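Long-range contact in kinectin 1 (Kinesin receptor) (Legionella pneumophila, PDB 4MU6), which is a Legionella effector of unsettled molecular function, probably membrane-associated, represented here by its largely helical N-terminal coiled-coil domain: residues 5-18 with 248-262. Numbering follows the deposited sequence.
Sequences LANCNIEELVTEHI and CSDLIQEADQINYPL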
loop_
_atom_site.group_PDB
_atom_site.type_symbol
_atom_site.label_atom_id
_atom_site.label_comp_id
_atom_site.label_asym_id
_atom_site.label_seq_id
_atom_site.Cartn_x
_atom_site.Cartn_y
_atom_site.Cartn_z
ATOM N N LEU A 5 1.700 2.101 23.407
ATOM C CA LEU A 5 0.379 2.439 23.939
ATOM C C LEU A 5 -0.280 1.218 24.561
ATOM O O LEU A 5 -0.796 1.285 25.674
ATOM C CB LEU A 5 -0.540 3.027 22.864
ATOM C CG LEU A 5 -0.261 4.421 22.326
ATOM C CD1 LEU A 5 -1.456 4.903 21.533
ATOM C CD2 LEU A 5 0.090 5.400 23.452
ATOM N N ALA A 6 -0.229 0.100 23.838
ATOM C CA ALA A 6 -0.868 -1.136 24.265
ATOM C C ALA A 6 -0.287 -1.686 25.554
ATOM O O ALA A 6 -0.950 -2.445 26.259
ATOM C CB ALA A 6 -0.779 -2.186 23.166
ATOM N N ASN A 7 0.949 -1.304 25.859
ATOM C CA ASN A 7 1.636 -1.810 27.042
ATOM C C ASN A 7 1.788 -0.764 28.146
ATOM O O ASN A 7 2.529 -0.970 29.110
ATOM C CB ASN A 7 2.998 -2.386 26.659
ATOM C CG ASN A 7 2.876 -3.640 25.821
ATOM O OD1 ASN A 7 2.258 -4.621 26.242
ATOM N ND2 ASN A 7 3.438 -3.609 24.612
ATOM N N CYS A 8 1.077 0.349 28.006
ATOM C CA CYS A 8 1.176 1.431 28.978
ATOM C C CYS A 8 0.369 1.136 30.238
ATOM O O CYS A 8 -0.849 0.957 30.182
ATOM C CB CYS A 8 0.722 2.760 28.366
ATOM S SG CYS A 8 1.021 4.220 29.410
ATOM N N ASN A 9 1.068 1.070 31.366
ATOM C CA ASN A 9 0.442 1.073 32.682
ATOM C C ASN A 9 0.233 2.527 33.050
ATOM O O ASN A 9 1.174 3.196 33.440
ATOM C CB ASN A 9 1.383 0.440 33.701
ATOM C CG ASN A 9 0.733 0.241 35.065
ATOM O OD1 ASN A 9 0.018 1.110 35.571
ATOM N ND2 ASN A 9 0.979 -0.917 35.661
ATOM N N ILE A 10 -0.988 3.026 32.916
ATOM C CA ILE A 10 -1.210 4.462 33.054
ATOM C C ILE A 10 -0.895 4.986 34.467
ATOM O O ILE A 10 -0.380 6.094 34.627
ATOM C CB ILE A 10 -2.632 4.866 32.582
ATOM C CG1 ILE A 10 -2.730 6.376 32.363
ATOM C CG2 ILE A 10 -3.678 4.382 33.549
ATOM C CD1 ILE A 10 -1.948 6.852 31.155
ATOM N N GLU A 11 -1.170 4.174 35.484
ATOM C CA GLU A 11 -0.930 4.568 36.869
ATOM C C GLU A 11 0.562 4.716 37.133
ATOM O O GLU A 11 1.012 5.680 37.759
ATOM C CB GLU A 11 -1.532 3.539 37.828
ATOM C CG GLU A 11 -1.379 3.905 39.285
ATOM C CD GLU A 11 -2.194 3.008 40.209
ATOM O OE1 GLU A 11 -3.352 2.669 39.858
ATOM O OE2 GLU A 11 -1.673 2.644 41.286
ATOM N N GLU A 12 1.331 3.754 36.647
ATOM C CA GLU A 12 2.776 3.784 36.814
ATOM C C GLU A 12 3.415 4.952 36.047
ATOM O O GLU A 12 4.414 5.519 36.487
ATOM C CB GLU A 12 3.350 2.453 36.351
ATOM C CG GLU A 12 4.790 2.222 36.694
ATOM C CD GLU A 12 5.255 0.865 36.217
ATOM O OE1 GLU A 12 4.391 -0.019 36.031
ATOM O OE2 GLU A 12 6.475 0.686 36.010
ATOM N N LEU A 13 2.835 5.321 34.910
ATOM C CA LEU A 13 3.373 6.443 34.137
ATOM C C LEU A 13 3.159 7.766 34.869
ATOM O O LEU A 13 4.088 8.565 35.018
ATOM C CB LEU A 13 2.751 6.508 32.740
ATOM C CG LEU A 13 3.216 7.677 31.859
ATOM C CD1 LEU A 13 4.702 7.602 31.632
ATOM C CD2 LEU A 13 2.496 7.669 30.529
ATOM N N VAL A 14 1.932 7.994 35.323
ATOM C CA VAL A 14 1.612 9.225 36.037
ATOM C C VAL A 14 2.465 9.343 37.299
ATOM O O VAL A 14 2.985 10.419 37.612
ATOM C CB VAL A 14 0.109 9.298 36.370
ATOM C CG1 VAL A 14 -0.228 10.585 37.106
ATOM C CG2 VAL A 14 -0.711 9.193 35.072
ATOM N N THR A 15 2.646 8.222 37.988
ATOM C CA THR A 15 3.427 8.197 39.218
ATOM C C THR A 15 4.868 8.608 38.954
ATOM O O THR A 15 5.446 9.404 39.702
ATOM C CB THR A 15 3.421 6.797 39.859
ATOM O OG1 THR A 15 2.087 6.458 40.245
ATOM C CG2 THR A 15 4.308 6.774 41.088
ATOM N N GLU A 16 5.437 8.059 37.887
ATOM C CA GLU A 16 6.806 8.373 37.519
ATOM C C GLU A 16 6.930 9.866 37.272
ATOM O O GLU A 16 7.885 10.500 37.714
ATOM C CB GLU A 16 7.221 7.592 36.278
ATOM C CG GLU A 16 8.689 7.760 35.902
ATOM C CD GLU A 16 9.002 7.253 34.491
ATOM O OE1 GLU A 16 10.010 6.532 34.324
ATOM O OE2 GLU A 16 8.246 7.581 33.546
ATOM N N HIS A 17 5.941 10.435 36.592
ATOM C CA HIS A 17 5.963 11.867 36.311
ATOM C C HIS A 17 5.683 12.742 37.541
ATOM O O HIS A 17 6.181 13.861 37.643
ATOM C CB HIS A 17 5.018 12.203 35.164
ATOM C CG HIS A 17 5.534 11.778 33.826
ATOM N ND1 HIS A 17 6.012 12.673 32.896
ATOM C CD2 HIS A 17 5.668 10.549 33.271
ATOM C CE1 HIS A 17 6.407 12.017 31.820
ATOM N NE2 HIS A 17 6.207 10.727 32.021
ATOM N N ILE A 18 4.874 12.239 38.465
ATOM C CA ILE A 18 4.676 12.941 39.731
ATOM C C ILE A 18 5.962 12.935 40.542
ATOM O O ILE A 18 6.368 13.963 41.074
ATOM C CB ILE A 18 3.573 12.299 40.565
ATOM C CG1 ILE A 18 2.223 12.571 39.919
ATOM C CG2 ILE A 18 3.594 12.834 42.016
ATOM C CD1 ILE A 18 1.140 11.692 40.461
ATOM N N CYS A 248 -4.782 6.684 22.327
ATOM C CA CYS A 248 -3.991 7.737 22.938
ATOM C C CYS A 248 -4.879 8.764 23.642
ATOM O O CYS A 248 -4.564 9.199 24.755
ATOM C CB CYS A 248 -3.140 8.434 21.876
ATOM S SG CYS A 248 -2.066 9.722 22.536
ATOM N N SER A 249 -5.977 9.158 22.996
ATOM C CA SER A 249 -6.931 10.055 23.644
ATOM C C SER A 249 -7.498 9.467 24.940
ATOM O O SER A 249 -7.706 10.195 25.917
ATOM C CB SER A 249 -8.074 10.432 22.707
ATOM O OG SER A 249 -7.765 11.642 22.045
ATOM N N ASP A 250 -7.736 8.159 24.950
ATOM C CA ASP A 250 -8.312 7.501 26.130
ATOM C C ASP A 250 -7.309 7.435 27.277
ATOM O O ASP A 250 -7.665 7.610 28.439
ATOM C CB ASP A 250 -8.782 6.081 25.794
ATOM C CG ASP A 250 -10.019 6.063 24.923
ATOM O OD1 ASP A 250 -10.656 7.127 24.760
ATOM O OD2 ASP A 250 -10.362 4.971 24.414
ATOM N N LEU A 251 -6.057 7.150 26.933
ATOM C CA LEU A 251 -4.973 7.093 27.909
ATOM C C LEU A 251 -4.715 8.463 28.535
ATOM O O LEU A 251 -4.465 8.588 29.744
ATOM C CB LEU A 251 -3.708 6.550 27.246
ATOM C CG LEU A 251 -3.666 5.021 27.139
ATOM C CD1 LEU A 251 -2.507 4.549 26.263
ATOM C CD2 LEU A 251 -3.586 4.399 28.537
ATOM N N ILE A 252 -4.795 9.502 27.715
ATOM C CA ILE A 252 -4.668 10.848 28.235
ATOM C C ILE A 252 -5.814 11.162 29.203
ATOM O O ILE A 252 -5.586 11.692 30.294
ATOM C CB ILE A 252 -4.569 11.882 27.109
ATOM C CG1 ILE A 252 -3.236 11.702 26.371
ATOM C CG2 ILE A 252 -4.658 13.303 27.672
ATOM C CD1 ILE A 252 -3.233 12.256 24.981
ATOM N N GLN A 253 -7.038 10.815 28.816
ATOM C CA GLN A 253 -8.179 11.051 29.681
ATOM C C GLN A 253 -8.061 10.272 30.989
ATOM O O GLN A 253 -8.391 10.790 32.041
ATOM C CB GLN A 253 -9.496 10.718 28.972
ATOM C CG GLN A 253 -10.728 10.942 29.836
ATOM C CD GLN A 253 -10.802 12.353 30.399
ATOM O OE1 GLN A 253 -10.317 13.308 29.786
ATOM N NE2 GLN A 253 -11.402 12.489 31.577
ATOM N N GLU A 254 -7.581 9.037 30.916
ATOM C CA GLU A 254 -7.365 8.229 32.112
ATOM C C GLU A 254 -6.348 8.867 33.062
ATOM O O GLU A 254 -6.604 9.037 34.266
ATOM C CB GLU A 254 -6.889 6.833 31.730
ATOM C CG GLU A 254 -7.402 5.745 32.654
ATOM C CD GLU A 254 -7.252 4.350 32.063
ATOM O OE1 GLU A 254 -7.252 4.221 30.815
ATOM O OE2 GLU A 254 -7.139 3.383 32.854
ATOM N N ALA A 255 -5.189 9.200 32.513
ATOM C CA ALA A 255 -4.124 9.849 33.251
ATOM C C ALA A 255 -4.613 11.143 33.880
ATOM O O ALA A 255 -4.197 11.493 34.981
ATOM C CB ALA A 255 -2.921 10.124 32.328
ATOM N N ASP A 256 -5.481 11.857 33.168
ATOM C CA ASP A 256 -6.115 13.057 33.700
ATOM C C ASP A 256 -6.936 12.713 34.943
ATOM O O ASP A 256 -6.860 13.401 35.958
ATOM C CB ASP A 256 -7.029 13.682 32.643
ATOM C CG ASP A 256 -7.801 14.885 33.165
ATOM O OD1 ASP A 256 -8.794 14.699 33.911
ATOM O OD2 ASP A 256 -7.420 16.020 32.813
ATOM N N GLN A 257 -7.722 11.643 34.855
ATOM C CA GLN A 257 -8.629 11.263 35.940
ATOM C C GLN A 257 -7.916 10.938 37.248
ATOM O O GLN A 257 -8.428 11.219 38.330
ATOM C CB GLN A 257 -9.476 10.059 35.525
ATOM C CG GLN A 257 -10.562 10.374 34.527
ATOM C CD GLN A 257 -11.660 11.225 35.126
ATOM O OE1 GLN A 257 -11.612 12.457 35.064
ATOM N NE2 GLN A 257 -12.659 10.572 35.715
ATOM N N ILE A 258 -6.732 10.347 37.145
ATOM C CA ILE A 258 -6.045 9.830 38.320
ATOM C C ILE A 258 -4.895 10.714 38.809
ATOM O O ILE A 258 -4.279 10.411 39.818
ATOM C CB ILE A 258 -5.483 8.426 38.049
ATOM C CG1 ILE A 258 -4.391 8.496 36.980
ATOM C CG2 ILE A 258 -6.601 7.469 37.640
ATOM C CD1 ILE A 258 -3.644 7.189 36.787
ATOM N N ASN A 259 -4.603 11.786 38.076
ATOM C CA ASN A 259 -3.493 12.683 38.382
ATOM C C ASN A 259 -3.575 13.249 39.804
ATOM O O ASN A 259 -2.658 13.067 40.612
ATOM C CB ASN A 259 -3.471 13.828 37.368
ATOM C CG ASN A 259 -2.266 14.750 37.525
ATOM O OD1 ASN A 259 -2.273 15.643 38.370
ATOM N ND2 ASN A 259 -1.248 14.572 36.667
ATOM N N TYR A 260 -4.666 13.945 40.103
ATOM C CA TYR A 260 -4.788 14.628 41.384
ATOM C C TYR A 260 -4.681 13.712 42.619
ATOM O O TYR A 260 -3.911 14.015 43.533
ATOM C CB TYR A 260 -6.050 15.501 41.447
ATOM C CG TYR A 260 -6.175 16.206 42.774
ATOM C CD1 TYR A 260 -5.462 17.365 43.024
ATOM C CD2 TYR A 260 -6.995 15.699 43.790
ATOM C CE1 TYR A 260 -5.556 18.017 44.244
ATOM C CE2 TYR A 260 -7.090 16.337 45.020
ATOM C CZ TYR A 260 -6.364 17.494 45.241
ATOM O OH TYR A 260 -6.447 18.152 46.438
ATOM N N PRO A 261 -5.447 12.601 42.662
ATOM C CA PRO A 261 -5.333 11.784 43.882
ATOM C C PRO A 261 -3.927 11.201 44.066
ATOM O O PRO A 261 -3.458 11.081 45.198
ATOM C CB PRO A 261 -6.354 10.661 43.672
ATOM C CG PRO A 261 -7.304 11.175 42.606
ATOM C CD PRO A 261 -6.498 12.108 41.748
ATOM N N LEU A 262 -3.258 10.868 42.968
ATOM C CA LEU A 262 -1.912 10.313 43.057
ATOM C C LEU A 262 -0.941 11.366 43.566
ATOM O O LEU A 262 -0.055 11.083 44.377
ATOM C CB LEU A 262 -1.443 9.791 41.689
ATOM C CG LEU A 262 -1.911 8.404 41.236
ATOM C CD1 LEU A 262 -1.214 7.999 39.928
ATOM C CD2 LEU A 262 -1.644 7.369 42.321
#
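With chi1 at -164°, Ile10 holds CG1 opposite its own backbone nitrogen, and the next torsion turns CD1 toward Leu251 and Ala255 of helix 248-262, where the side chain enters a hole formed by Leu251, Glu254, Ala255 and Ile258. This is knobs-into-holes packing between two helices of the LegC3 N-terminal coiled-coil domain, and the short axes of 10-18 and 248-262 cross at -56°. Ile10 CD1 lies 3.4 Å from Leu251 O and also touches Ala255 CB, while its CG2 branch leans over the carboxylate end of Glu254. One turn later Val14 is the second knob: its CG2 reaches Ala255 CB at 3.6 Å, so that small methyl is shared by both knobs, and its CG1 turns to Asn259 and Leu262. The amide of Asn259 has its polar partner outside this contact: OD1 accepts from Ile42 N.

The reverse insertion is made by Leu262. Its chi1 of -81° places CG beside the backbone nitrogen, and the next torsion then carries CD1 into a hole lined by Glu11, Val14, Thr15 and Ile18. That methyl sits 3.7 Å from Thr15 OG1, whose hydroxyl is already engaged: OG1 donates to Glu11 O at 2.8 Å, from the face of that carbonyl opposite to the one used by Thr15 N. Helix 10-22 is capped by Asn9, the residue just before it, whose OD1 accepts from Glu12 N.

Before the helix, Leu5 extends the apolar seam, CD2 meeting Leu251 CD1 and CD1 resting on Cys248 CB. Helix 43-105 flanks both partners, through Val49 and Thr52 beside His17 and Arg57 beside Cys248. At the other end Ile18 CD1 presses crosswise on Leu262 CB at 3.4 Å, closer than carbons usually approach.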